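Local coordinates for phosphoserine aminotransferase SerC (Cytophaga hutchinsonii ATCC 33406, PDB 3FFR), which probably catalyses the pyridoxal-phosphate-dependent transamination that converts 3-phosphohydroxypyruvate into phosphoserine on the route to serine, at residues I73-I78 and G103-E108; Q79-K84 and L163-A168; H88-S93 and R97-A102. One frame throughout, in Å; residues are numbered along the deposited sequence.

Helix 70-81 runs through contacts 1 and 2, and helix 93-104 through contacts 1 and 3. Contacts 1 and 2 have centres about 8 Å apart and are tied by Arg107, whose NE lies 2.9 Å from Val82 O. Contact 3, centred about 11 Å from contact 1, meets it along helix 93-104 and where Trp74 packs on Phe98. The active site lies beside this group: Asp167, at the end of the strand in contact 2, hydrogen-bonds through OD2 to N1 of the pyridoxal-phosphate-lysine at position 191 and also receives Trp74 NE1. In contact 3, the side chain of Ser93 comes within about 6 Å of a bound serine.

Contact 1. Residues I73-I78 and G103-E108; sequences IWERII and GELGRE
Ile78, on helix 70-81, faces Leu105 just past the end of helix 93-104, with a CA of Ile78 to CA of Leu105 separation of 7.8 Å. That second helix ends in a Schellman motif: Gly106, at phi 86°, is the C-prime residue, Gly106 N bonds to Gly103 O, and Arg107 N reaches back to Ala102 O. The turn sends both Leu105 and Arg107 toward the first helix. Leu105 makes the apolar contact with one methyl, its CD1 resting 3.8 Å from Ile78 CB and equally near Ile78 CG2. The same methyl touches Glu75 on its aliphatic part, CG of Glu75 lying 4.1 Å from CD1 of Leu105, the two side chains crossing at about a right angle. The carboxylate of Glu75 continues to the dimer interface, where it bonds Thr224 of the second subunit and pairs with Arg76 of that subunit. Arg107 slides past Ile78 in the opposite direction, and Ile78 CG2 lies over one face of the guanidinium, 3.8 Å from Arg107 NE. A bend at chi2 (58°) folds the arginine back on its own turn, while NE bonds Val82 O just beyond helix 70-81. Cut back to an alanine, this position would probably leave Leu105 O and Val82 O without their guanidinium donors and open a gap beside the Ile78 methyl. The bond to the turn is short: Arg107 NH1 meets Leu105 O at 2.8 Å, with the oxygen exactly in the guanidinium plane and the N-H...O angle 149°.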
ATOM      1  N   ILE A  73      -3.530   7.760   5.423  1.00 25.52           N
ATOM      2  CA  ILE A  73      -3.315   8.381   6.730  1.00 26.11           C
ATOM      3  C   ILE A  73      -4.352   9.519   6.975  1.00 26.68           C
ATOM      4  O   ILE A  73      -4.944   9.611   8.074  1.00 26.03           O
ATOM      5  CB  ILE A  73      -1.860   8.820   6.985  1.00 25.31           C
ATOM      6  CG1 ILE A  73      -0.943   7.591   7.028  1.00 25.50           C
ATOM      7  CG2 ILE A  73      -1.776   9.618   8.320  1.00 25.82           C
ATOM      8  CD1 ILE A  73       0.541   7.934   6.887  1.00 24.34           C
ATOM      9  N   TRP A  74      -4.644  10.310   5.951  1.00 26.16           N
ATOM     10  CA  TRP A  74      -5.716  11.327   6.128  1.00 27.00           C
ATOM     11  C   TRP A  74      -7.014  10.652   6.633  1.00 26.63           C
ATOM     12  O   TRP A  74      -7.677  11.075   7.565  1.00 26.69           O
ATOM     13  CB  TRP A  74      -6.064  12.014   4.832  1.00 25.72           C
ATOM     14  CG  TRP A  74      -5.096  13.004   4.308  1.00 24.48           C
ATOM     15  CD1 TRP A  74      -4.089  13.646   4.969  1.00 30.12           C
ATOM     16  CD2 TRP A  74      -5.080  13.516   2.969  1.00 24.99           C
ATOM     17  NE1 TRP A  74      -3.442  14.529   4.115  1.00 31.22           N
ATOM     18  CE2 TRP A  74      -4.035  14.463   2.885  1.00 24.23           C
ATOM     19  CE3 TRP A  74      -5.852  13.274   1.850  1.00 28.52           C
ATOM     20  CZ2 TRP A  74      -3.783  15.181   1.721  1.00 24.94           C
ATOM     21  CZ3 TRP A  74      -5.584  13.954   0.697  1.00 29.08           C
ATOM     22  CH2 TRP A  74      -4.550  14.883   0.626  1.00 29.11           C
ATOM     23  N   GLU A  75      -7.410   9.602   5.932  1.00 26.85           N
ATOM     24  CA  GLU A  75      -8.630   8.861   6.290  1.00 24.67           C
ATOM     25  C   GLU A  75      -8.573   8.290   7.702  1.00 25.16           C
ATOM     26  O   GLU A  75      -9.534   8.423   8.488  1.00 25.52           O
ATOM     27  CB  GLU A  75      -8.917   7.759   5.266  1.00 27.43           C
ATOM     28  CG  GLU A  75     -10.238   7.033   5.524  1.00 25.68           C
ATOM     29  CD  GLU A  75     -10.472   5.903   4.546  1.00 29.77           C
ATOM     30  OE1 GLU A  75      -9.914   4.824   4.782  1.00 31.31           O
ATOM     31  OE2 GLU A  75     -11.301   6.082   3.654  1.00 29.12           O
ATOM     32  N   ARG A  76      -7.441   7.661   8.030  1.00 26.86           N
ATOM     33  CA  ARG A  76      -7.265   7.008   9.333  1.00 25.33           C
ATOM     34  C   ARG A  76      -7.244   8.010  10.473  1.00 25.32           C
ATOM     35  O   ARG A  76      -7.688   7.706  11.600  1.00 25.82           O
ATOM     36  CB  ARG A  76      -6.018   6.117   9.389  1.00 26.69           C
ATOM     37  CG  ARG A  76      -5.925   5.040   8.327  1.00 28.75           C
ATOM     38  CD  ARG A  76      -7.211   4.290   8.121  1.00 29.03           C
ATOM     39  NE  ARG A  76      -7.038   3.214   7.114  1.00 27.64           N
ATOM     40  CZ  ARG A  76      -8.029   2.439   6.694  1.00 28.71           C
ATOM     41  NH1 ARG A  76      -9.262   2.653   7.148  1.00 27.11           N
ATOM     42  NH2 ARG A  76      -7.775   1.445   5.845  1.00 30.09           N
ATOM     43  N   ILE A  77      -6.711   9.204  10.221  1.00 25.10           N
ATOM     44  CA  ILE A  77      -6.734  10.264  11.244  1.00 27.28           C
ATOM     45  C   ILE A  77      -8.160  10.584  11.663  1.00 25.14           C
ATOM     46  O   ILE A  77      -8.499  10.624  12.852  1.00 26.26           O
ATOM     47  CB  ILE A  77      -6.014  11.578  10.782  1.00 27.08           C
ATOM     48  CG1 ILE A  77      -4.496  11.344  10.802  1.00 24.54           C
ATOM     49  CG2 ILE A  77      -6.430  12.800  11.660  1.00 25.95           C
ATOM     50  CD1 ILE A  77      -3.667  12.406  10.032  1.00 23.13           C
ATOM     51  N   ILE A  78      -9.023  10.765  10.670  1.00 26.60           N
ATOM     52  CA  ILE A  78     -10.414  11.146  10.961  0.50 26.94           C
ATOM     53  C   ILE A  78     -11.165   9.974  11.597  1.00 28.09           C
ATOM     54  O   ILE A  78     -11.900  10.136  12.597  1.00 26.20           O
ATOM     55  CB  ILE A  78     -11.114  11.714   9.710  0.50 26.34           C
ATOM     56  CG1 ILE A  78     -10.368  12.952   9.200  0.50 27.79           C
ATOM     57  CG2 ILE A  78     -12.567  12.102  10.029  0.50 23.71           C
ATOM     58  CD1 ILE A  78     -10.726  13.324   7.751  0.50 22.83           C
ATOM     59  N   GLY A 103     -15.851  15.641   5.835  1.00 27.74           N
ATOM     60  CA  GLY A 103     -17.259  15.626   5.435  1.00 27.26           C
ATOM     61  C   GLY A 103     -17.671  14.322   4.775  1.00 28.12           C
ATOM     62  O   GLY A 103     -18.768  13.808   4.986  1.00 28.58           O
ATOM     63  N   GLU A 104     -16.795  13.765   3.956  1.00 28.73           N
ATOM     64  CA  GLU A 104     -17.130  12.492   3.294  1.00 27.23           C
ATOM     65  C   GLU A 104     -17.330  11.365   4.308  1.00 30.34           C
ATOM     66  O   GLU A 104     -18.059  10.381   4.050  1.00 30.61           O
ATOM     67  CB  GLU A 104     -16.060  12.114   2.265  1.00 28.16           C
ATOM     68  CG  GLU A 104     -16.144  13.013   1.088  1.00 29.46           C
ATOM     69  CD  GLU A 104     -14.961  12.939   0.130  1.00 39.36           C
ATOM     70  OE1 GLU A 104     -14.217  11.960   0.157  1.00 37.63           O
ATOM     71  OE2 GLU A 104     -14.770  13.917  -0.635  1.00 38.59           O
ATOM     72  N   LEU A 105     -16.681  11.510   5.465  1.00 26.67           N
ATOM     73  CA  LEU A 105     -16.763  10.526   6.553  1.00 27.20           C
ATOM     74  C   LEU A 105     -17.844  10.870   7.577  1.00 28.45           C
ATOM     75  O   LEU A 105     -17.981  10.235   8.618  1.00 31.21           O
ATOM     76  CB  LEU A 105     -15.416  10.367   7.255  1.00 27.71           C
ATOM     77  CG  LEU A 105     -14.324   9.681   6.420  1.00 26.92           C
ATOM     78  CD1 LEU A 105     -12.887   9.791   7.016  1.00 27.72           C
ATOM     79  CD2 LEU A 105     -14.676   8.175   6.197  1.00 27.87           C
ATOM     80  N   GLY A 106     -18.609  11.883   7.250  1.00 29.62           N
ATOM     81  CA  GLY A 106     -19.740  12.254   8.073  1.00 31.45           C
ATOM     82  C   GLY A 106     -19.446  13.177   9.233  1.00 30.17           C
ATOM     83  O   GLY A 106     -20.276  13.363  10.108  1.00 33.84           O
ATOM     84  N   ARG A 107     -18.256  13.748   9.239  1.00 29.82           N
ATOM     85  CA  ARG A 107     -17.874  14.702  10.272  1.00 28.13           C
ATOM     86  C   ARG A 107     -18.126  16.117   9.791  1.00 29.48           C
ATOM     87  O   ARG A 107     -18.270  16.387   8.614  1.00 32.42           O
ATOM     88  CB  ARG A 107     -16.388  14.588  10.639  1.00 29.63           C
ATOM     89  CG  ARG A 107     -16.017  13.490  11.593  1.00 34.37           C
ATOM     90  CD  ARG A 107     -16.369  12.125  11.164  1.00 37.51           C
ATOM     91  NE  ARG A 107     -15.705  11.155  12.043  1.00 35.38           N
ATOM     92  CZ  ARG A 107     -15.697   9.852  11.825  1.00 35.61           C
ATOM     93  NH1 ARG A 107     -16.359   9.367  10.794  1.00 35.67           N
ATOM     94  NH2 ARG A 107     -15.049   9.030  12.629  1.00 34.44           N
ATOM     95  N   GLU A 108     -18.114  17.022  10.745  1.00 30.26           N
ATOM     96  CA  GLU A 108     -18.250  18.454  10.467  1.00 31.85           C
ATOM     97  C   GLU A 108     -16.887  19.109  10.655  1.00 33.67           C
ATOM     98  O   GLU A 108     -16.300  19.074  11.730  1.00 39.16           O
ATOM     99  CB  GLU A 108     -19.247  19.101  11.407  1.00 34.91           C
ATOM    100  CG  GLU A 108     -20.649  18.591  11.270  1.00 38.45           C
ATOM    101  CD  GLU A 108     -21.615  19.240  12.271  1.00 48.64           C
ATOM    102  OE1 GLU A 108     -21.292  20.303  12.830  1.00 47.99           O
ATOM    103  OE2 GLU A 108     -22.698  18.662  12.492  1.00 62.00           O
TER

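Contact 2. Residues Q79-K84 and L163-A168; sequences QNCVEK and LIFVDA
The Phe165 ring meets Cys81 obliquely at its far end: SG of Cys81 is 3.9 Å from CZ of Phe165, the line from the ring centroid to SG leaning 74° off the ring normal, in a sulfur-aromatic contact. On the same side of the ring plane, Ile77 CD1 lies 3.6 Å from Phe165 CD2, so one helix supplies both neighbours. The thiol gets there because SG stands anti to the carbonyl carbon of Cys81 (chi1 -54°), which carries the sulfur out from the last turn of the helix toward the strand. Leu163, two residues before Phe165 and on the same side of the strand, takes the other part of the cysteine: its CD1 methyl lies 4.0 Å from Cys81 CB. That methyl also rests 4.2 Å from Phe165 CZ, measured from Leu163 CD1, so cysteine, leucine and phenylalanine close into a small apolar group. No hydrogen bond crosses between the segments, and the contact consists of apolar packing and the sulfur-aromatic approach. It joins the C-terminal end of helix 70-81 to strand 163-167, an inner strand of the seven-stranded mixed sheet of the large domain, with strands 133-137 and 184-188 beside it. Ile133 from the first of these packs on Leu163 and Phe165, while helix 206-217 covers Cys81 through Val208.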
ATOM      1  N   GLN A  79     -10.956   8.782  11.065  1.00 25.60           N
ATOM      2  CA  GLN A  79     -11.640   7.605  11.644  1.00 24.52           C
ATOM      3  C   GLN A  79     -11.276   7.281  13.059  1.00 25.21           C
ATOM      4  O   GLN A  79     -12.129   6.880  13.871  1.00 26.12           O
ATOM      5  CB  GLN A  79     -11.395   6.347  10.789  1.00 26.37           C
ATOM      6  CG  GLN A  79     -12.022   6.435   9.393  1.00 26.45           C
ATOM      7  CD  GLN A  79     -11.555   5.318   8.453  1.00 28.85           C
ATOM      8  OE1 GLN A  79     -10.483   4.740   8.640  1.00 28.89           O
ATOM      9  NE2 GLN A  79     -12.367   5.008   7.442  1.00 33.44           N
ATOM     10  N   ASN A  80      -9.997   7.427  13.362  1.00 25.13           N
ATOM     11  CA  ASN A  80      -9.475   7.102  14.696  1.00 27.47           C
ATOM     12  C   ASN A  80      -9.569   8.189  15.737  1.00 27.55           C
ATOM     13  O   ASN A  80      -9.595   7.903  16.925  1.00 27.92           O
ATOM     14  CB  ASN A  80      -8.013   6.699  14.605  1.00 26.55           C
ATOM     15  CG  ASN A  80      -7.820   5.261  14.115  1.00 27.74           C
ATOM     16  OD1 ASN A  80      -7.826   4.295  14.925  1.00 27.04           O
ATOM     17  ND2 ASN A  80      -7.568   5.114  12.792  1.00 26.58           N
ATOM     18  N   CYS A  81      -9.688   9.436  15.290  1.00 27.93           N
ATOM     19  CA  CYS A  81      -9.526  10.546  16.206  1.00 27.78           C
ATOM     20  C   CYS A  81     -10.573  11.646  16.234  1.00 26.63           C
ATOM     21  O   CYS A  81     -10.467  12.565  17.023  1.00 27.77           O
ATOM     22  CB  CYS A  81      -8.172  11.209  15.981  1.00 29.65           C
ATOM     23  SG  CYS A  81      -6.734  10.081  16.053  1.00 28.96           S
ATOM     24  N   VAL A  82     -11.591  11.531  15.404  1.00 26.51           N
ATOM     25  CA  VAL A  82     -12.622  12.557  15.349  1.00 25.31           C
ATOM     26  C   VAL A  82     -14.006  11.966  15.501  1.00 27.47           C
ATOM     27  O   VAL A  82     -14.447  11.174  14.687  1.00 27.64           O
ATOM     28  CB  VAL A  82     -12.605  13.374  14.015  1.00 25.59           C
ATOM     29  CG1 VAL A  82     -13.674  14.533  14.090  1.00 26.41           C
ATOM     30  CG2 VAL A  82     -11.183  13.933  13.697  1.00 23.92           C
ATOM     31  N   GLU A  83     -14.673  12.355  16.568  1.00 27.72           N
ATOM     32  CA  GLU A  83     -16.043  11.908  16.784  1.00 28.99           C
ATOM     33  C   GLU A  83     -17.003  12.768  15.969  1.00 29.71           C
ATOM     34  O   GLU A  83     -17.879  12.252  15.254  1.00 30.19           O
ATOM     35  CB  GLU A  83     -16.440  11.978  18.269  1.00 29.38           C
ATOM     36  CG  GLU A  83     -17.821  11.365  18.512  1.00 35.01           C
ATOM     37  CD  GLU A  83     -18.183  11.271  19.994  1.00 44.08           C
ATOM     38  OE1 GLU A  83     -17.405  11.744  20.826  1.00 41.60           O
ATOM     39  OE2 GLU A  83     -19.243  10.717  20.318  1.00 49.52           O
ATOM     40  N   LYS A  84     -16.829  14.073  16.068  1.00 27.41           N
ATOM     41  CA  LYS A  84     -17.750  15.028  15.451  0.50 27.41           C
ATOM     42  C   LYS A  84     -17.127  16.114  14.578  1.00 29.36           C
ATOM     43  O   LYS A  84     -17.544  16.330  13.440  1.00 29.16           O
ATOM     44  CB  LYS A  84     -18.561  15.705  16.565  0.50 27.54           C
ATOM     45  CG  LYS A  84     -19.352  14.723  17.424  0.50 28.62           C
ATOM     46  CD  LYS A  84     -20.180  15.381  18.495  0.50 39.24           C
ATOM     47  CE  LYS A  84     -20.959  14.334  19.269  0.50 42.78           C
ATOM     48  NZ  LYS A  84     -21.741  13.456  18.327  0.50 44.22           N
ATOM     49  N   LEU A 163      -5.934  17.632  19.169  1.00 26.89           N
ATOM     50  CA  LEU A 163      -4.790  16.898  18.648  1.00 26.46           C
ATOM     51  C   LEU A 163      -4.343  17.627  17.400  1.00 27.38           C
ATOM     52  O   LEU A 163      -5.143  17.889  16.499  1.00 25.86           O
ATOM     53  CB  LEU A 163      -5.149  15.468  18.259  1.00 25.22           C
ATOM     54  CG  LEU A 163      -5.664  14.589  19.404  1.00 24.93           C
ATOM     55  CD1 LEU A 163      -6.262  13.299  18.765  1.00 25.76           C
ATOM     56  CD2 LEU A 163      -4.561  14.296  20.450  1.00 26.08           C
ATOM     57  N   ILE A 164      -3.061  17.974  17.361  1.00 26.46           N
ATOM     58  CA  ILE A 164      -2.477  18.682  16.216  1.00 25.27           C
ATOM     59  C   ILE A 164      -1.709  17.735  15.302  1.00 26.63           C
ATOM     60  O   ILE A 164      -0.705  17.128  15.690  1.00 26.71           O
ATOM     61  CB  ILE A 164      -1.577  19.887  16.657  1.00 25.77           C
ATOM     62  CG1 ILE A 164      -2.380  20.868  17.507  1.00 29.28           C
ATOM     63  CG2 ILE A 164      -1.008  20.615  15.421  1.00 27.53           C
ATOM     64  CD1 ILE A 164      -1.544  22.014  18.117  1.00 26.85           C
ATOM     65  N   PHE A 165      -2.203  17.648  14.070  1.00 25.48           N
ATOM     66  CA  PHE A 165      -1.623  16.807  12.987  1.00 27.13           C
ATOM     67  C   PHE A 165      -1.004  17.695  11.933  1.00 27.17           C
ATOM     68  O   PHE A 165      -1.635  18.633  11.450  1.00 27.50           O
ATOM     69  CB  PHE A 165      -2.682  15.934  12.295  1.00 25.84           C
ATOM     70  CG  PHE A 165      -3.330  14.946  13.184  1.00 25.53           C
ATOM     71  CD1 PHE A 165      -4.438  15.303  13.949  1.00 25.67           C
ATOM     72  CD2 PHE A 165      -2.821  13.657  13.293  1.00 24.43           C
ATOM     73  CE1 PHE A 165      -5.007  14.361  14.822  1.00 28.58           C
ATOM     74  CE2 PHE A 165      -3.381  12.720  14.134  1.00 26.34           C
ATOM     75  CZ  PHE A 165      -4.480  13.077  14.920  1.00 28.39           C
ATOM     76  N   VAL A 166       0.224  17.358  11.556  1.00 25.87           N
ATOM     77  CA  VAL A 166       0.923  18.092  10.505  1.00 25.47           C
ATOM     78  C   VAL A 166       1.249  17.189   9.306  1.00 26.71           C
ATOM     79  O   VAL A 166       1.903  16.152   9.427  1.00 27.14           O
ATOM     80  CB  VAL A 166       2.223  18.742  11.034  1.00 25.75           C
ATOM     81  CG1 VAL A 166       2.887  19.583   9.920  1.00 25.00           C
ATOM     82  CG2 VAL A 166       1.964  19.613  12.276  1.00 25.93           C
ATOM     83  N   ASP A 167       0.742  17.602   8.153  1.00 25.33           N
ATOM     84  CA  ASP A 167       1.086  17.005   6.859  1.00 25.85           C
ATOM     85  C   ASP A 167       2.429  17.598   6.447  1.00 28.05           C
ATOM     86  O   ASP A 167       2.552  18.811   6.232  1.00 26.84           O
ATOM     87  CB  ASP A 167      -0.055  17.273   5.865  1.00 25.66           C
ATOM     88  CG  ASP A 167       0.212  16.757   4.474  1.00 27.45           C
ATOM     89  OD1 ASP A 167       1.385  16.673   4.060  1.00 26.63           O
ATOM     90  OD2 ASP A 167      -0.806  16.486   3.802  1.00 26.60           O
ATOM     91  N   ALA A 168       3.463  16.758   6.453  1.00 26.56           N
ATOM     92  CA  ALA A 168       4.842  17.161   6.005  1.00 26.78           C
ATOM     93  C   ALA A 168       5.324  16.214   4.894  1.00 26.28           C
ATOM     94  O   ALA A 168       6.488  15.934   4.727  1.00 27.51           O
ATOM     95  CB  ALA A 168       5.826  17.196   7.191  1.00 26.82           C
TER

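Contact 3. Residues H88-S93 and R97-A102; sequences HCVNGS and RFYEFA
Arg97 N donates to Ser93 O at 3.1 Å, the only hydrogen bond between the two segments, with the donor above the carbonyl plane; it belongs to the first turn of helix 93-104. In one of its two conformers, the Arg97 side chain runs off to the carboxylates of Glu100 and Glu104. Most of the rest is packing around the His88 ring. His88, on strand 85-90, lays one ring face against the helix backbone, with Tyr99 CA 3.7 Å from the centroid of the His88 ring in a CH-pi contact. The same imidazole turns its edge onto the face of Phe98 in a T-shaped pair, planes at 88°, while Tyr99, its CG anti to the backbone N (chi1 157°), points its ring edge toward the face of His88. Val90, on the same side of the strand, presses CG2 to 3.6 Å from Tyr99 CB, and Ala102 CB touches His88 NE2. These contacts pack the helix on the strand within a beta-alpha-beta unit that continues to strand 108-113. With NE2 hydrogen-bonded to Ser86 OG and largely apolar groups round the ring, this buried histidine is probably neutral, its contacts with the helix being those of an aromatic ring.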
ATOM      1  N   HIS A  88      -9.390  22.568   9.968  1.00 25.49           N
ATOM      2  CA  HIS A  88      -8.368  22.486   8.940  1.00 26.64           C
ATOM      3  C   HIS A  88      -7.942  23.841   8.395  1.00 26.55           C
ATOM      4  O   HIS A  88      -8.776  24.658   8.094  1.00 27.70           O
ATOM      5  CB  HIS A  88      -8.920  21.694   7.721  1.00 26.65           C
ATOM      6  CG  HIS A  88      -9.374  20.300   8.040  1.00 26.64           C
ATOM      7  ND1 HIS A  88      -8.706  19.177   7.584  1.00 25.28           N
ATOM      8  CD2 HIS A  88     -10.423  19.854   8.767  1.00 26.81           C
ATOM      9  CE1 HIS A  88      -9.321  18.096   8.057  1.00 27.54           C
ATOM     10  NE2 HIS A  88     -10.368  18.479   8.769  1.00 26.49           N
ATOM     11  N   CYS A  89      -6.633  24.021   8.257  1.00 24.93           N
ATOM     12  CA  CYS A  89      -6.079  25.159   7.496  1.00 24.25           C
ATOM     13  C   CYS A  89      -5.998  24.722   6.041  1.00 26.95           C
ATOM     14  O   CYS A  89      -5.294  23.759   5.717  1.00 28.65           O
ATOM     15  CB  CYS A  89      -4.684  25.569   7.997  1.00 27.20           C
ATOM     16  SG  CYS A  89      -4.758  26.548   9.519  1.00 29.48           S
ATOM     17  N   VAL A  90      -6.718  25.425   5.179  1.00 25.94           N
ATOM     18  CA  VAL A  90      -6.816  25.072   3.754  1.00 25.15           C
ATOM     19  C   VAL A  90      -6.307  26.189   2.860  1.00 26.40           C
ATOM     20  O   VAL A  90      -6.808  27.318   2.939  1.00 27.85           O
ATOM     21  CB  VAL A  90      -8.290  24.734   3.385  1.00 27.19           C
ATOM     22  CG1 VAL A  90      -8.457  24.526   1.854  1.00 27.58           C
ATOM     23  CG2 VAL A  90      -8.769  23.498   4.192  1.00 25.73           C
ATOM     24  N   ASN A  91      -5.312  25.866   2.041  1.00 27.07           N
ATOM     25  CA  ASN A  91      -4.732  26.872   1.128  1.00 26.47           C
ATOM     26  C   ASN A  91      -4.299  26.316  -0.203  1.00 28.71           C
ATOM     27  O   ASN A  91      -3.583  26.949  -0.982  1.00 29.39           O
ATOM     28  CB  ASN A  91      -3.578  27.647   1.782  1.00 28.34           C
ATOM     29  CG  ASN A  91      -2.374  26.776   2.066  1.00 27.29           C
ATOM     30  OD1 ASN A  91      -2.465  25.547   2.064  1.00 27.85           O
ATOM     31  ND2 ASN A  91      -1.224  27.413   2.275  1.00 31.00           N
ATOM     32  N   GLY A  92      -4.714  25.097  -0.469  1.00 27.71           N
ATOM     33  CA  GLY A  92      -4.379  24.458  -1.743  1.00 26.79           C
ATOM     34  C   GLY A  92      -5.037  23.111  -1.889  1.00 27.25           C
ATOM     35  O   GLY A  92      -5.849  22.685  -1.054  1.00 27.72           O
ATOM     36  N   SER A  93      -4.657  22.438  -2.959  1.00 27.34           N
ATOM     37  CA  SER A  93      -5.325  21.192  -3.337  1.00 27.96           C
ATOM     38  C   SER A  93      -5.234  20.043  -2.349  1.00 28.06           C
ATOM     39  O   SER A  93      -6.219  19.288  -2.151  1.00 27.73           O
ATOM     40  CB  SER A  93      -4.849  20.727  -4.698  1.00 30.02           C
ATOM     41  OG  SER A  93      -5.077  21.739  -5.661  1.00 33.27           O
ATOM     42  N   ARG A  97      -8.311  18.689   0.047  1.00 26.75           N
ATOM     43  CA  ARG A  97      -8.791  17.292  -0.083  0.60 28.19           C
ATOM     44  C   ARG A  97      -8.934  16.662   1.306  1.00 26.22           C
ATOM     45  O   ARG A  97      -9.945  15.980   1.588  1.00 28.43           O
ATOM     46  CB  ARG A  97      -7.895  16.448  -0.993  0.60 27.54           C
ATOM     47  CG  ARG A  97      -8.548  15.098  -1.380  0.60 29.44           C
ATOM     48  CD  ARG A  97      -9.664  15.207  -2.453  0.60 31.14           C
ATOM     49  NE  ARG A  97     -10.391  13.939  -2.561  0.60 32.24           N
ATOM     50  CZ  ARG A  97     -11.585  13.729  -1.999  0.60 32.50           C
ATOM     51  NH1 ARG A  97     -12.225  14.729  -1.428  0.60 23.54           N
ATOM     52  NH2 ARG A  97     -12.170  12.528  -2.078  0.60 31.83           N
ATOM     53  N   PHE A  98      -7.954  16.928   2.175  1.00 26.41           N
ATOM     54  CA  PHE A  98      -7.971  16.409   3.577  1.00 26.07           C
ATOM     55  C   PHE A  98      -9.190  16.951   4.290  1.00 26.89           C
ATOM     56  O   PHE A  98      -9.946  16.226   4.919  1.00 26.71           O
ATOM     57  CB  PHE A  98      -6.630  16.759   4.252  1.00 25.61           C
ATOM     58  CG  PHE A  98      -6.432  16.197   5.619  1.00 28.59           C
ATOM     59  CD1 PHE A  98      -7.219  15.169   6.113  1.00 32.33           C
ATOM     60  CD2 PHE A  98      -5.326  16.617   6.347  1.00 30.32           C
ATOM     61  CE1 PHE A  98      -6.966  14.646   7.377  1.00 31.39           C
ATOM     62  CE2 PHE A  98      -5.074  16.077   7.611  1.00 30.54           C
ATOM     63  CZ  PHE A  98      -5.881  15.108   8.102  1.00 30.20           C
ATOM     64  N   TYR A  99      -9.428  18.245   4.133  1.00 24.51           N
ATOM     65  CA  TYR A  99     -10.610  18.871   4.711  1.00 24.82           C
ATOM     66  C   TYR A  99     -11.877  18.185   4.210  1.00 25.74           C
ATOM     67  O   TYR A  99     -12.798  17.908   4.983  1.00 26.16           O
ATOM     68  CB  TYR A  99     -10.610  20.378   4.354  1.00 26.81           C
ATOM     69  CG  TYR A  99     -11.961  21.066   4.396  1.00 24.00           C
ATOM     70  CD1 TYR A  99     -12.548  21.400   5.598  1.00 24.75           C
ATOM     71  CD2 TYR A  99     -12.620  21.393   3.227  1.00 27.39           C
ATOM     72  CE1 TYR A  99     -13.767  22.029   5.637  1.00 28.08           C
ATOM     73  CE2 TYR A  99     -13.842  22.000   3.249  1.00 28.26           C
ATOM     74  CZ  TYR A  99     -14.407  22.336   4.454  1.00 29.72           C
ATOM     75  OH  TYR A  99     -15.639  22.966   4.466  1.00 29.47           O
ATOM     76  N   GLU A 100     -11.912  17.906   2.909  1.00 26.63           N
ATOM     77  CA  GLU A 100     -13.092  17.258   2.298  1.00 25.95           C
ATOM     78  C   GLU A 100     -13.359  15.845   2.820  1.00 28.09           C
ATOM     79  O   GLU A 100     -14.501  15.403   2.951  1.00 25.44           O
ATOM     80  CB  GLU A 100     -12.952  17.216   0.768  1.00 26.66           C
ATOM     81  CG  GLU A 100     -13.116  18.587   0.139  1.00 27.78           C
ATOM     82  CD  GLU A 100     -12.753  18.634  -1.331  1.00 34.17           C
ATOM     83  OE1 GLU A 100     -12.161  17.669  -1.843  1.00 30.09           O
ATOM     84  OE2 GLU A 100     -13.024  19.689  -1.959  1.00 30.97           O
ATOM     85  N   PHE A 101     -12.286  15.147   3.148  1.00 26.69           N
ATOM     86  CA  PHE A 101     -12.430  13.786   3.721  1.00 26.23           C
ATOM     87  C   PHE A 101     -13.276  13.818   4.985  1.00 26.42           C
ATOM     88  O   PHE A 101     -14.023  12.882   5.277  1.00 27.69           O
ATOM     89  CB  PHE A 101     -11.060  13.176   4.087  1.00 26.72           C
ATOM     90  CG  PHE A 101     -10.346  12.517   2.956  1.00 25.93           C
ATOM     91  CD1 PHE A 101     -10.547  12.899   1.629  1.00 28.28           C
ATOM     92  CD2 PHE A 101      -9.417  11.507   3.228  1.00 27.70           C
ATOM     93  CE1 PHE A 101      -9.864  12.279   0.587  1.00 26.94           C
ATOM     94  CE2 PHE A 101      -8.721  10.904   2.204  1.00 27.78           C
ATOM     95  CZ  PHE A 101      -8.929  11.297   0.891  1.00 26.55           C
ATOM     96  N   ALA A 102     -13.130  14.865   5.787  1.00 27.67           N
ATOM     97  CA  ALA A 102     -13.872  14.911   7.051  1.00 26.06           C
ATOM     98  C   ALA A 102     -15.385  14.815   6.769  1.00 28.47           C
ATOM     99  O   ALA A 102     -16.099  14.004   7.359  1.00 29.95           O
ATOM    100  CB  ALA A 102     -13.528  16.195   7.880  1.00 29.27           C
TER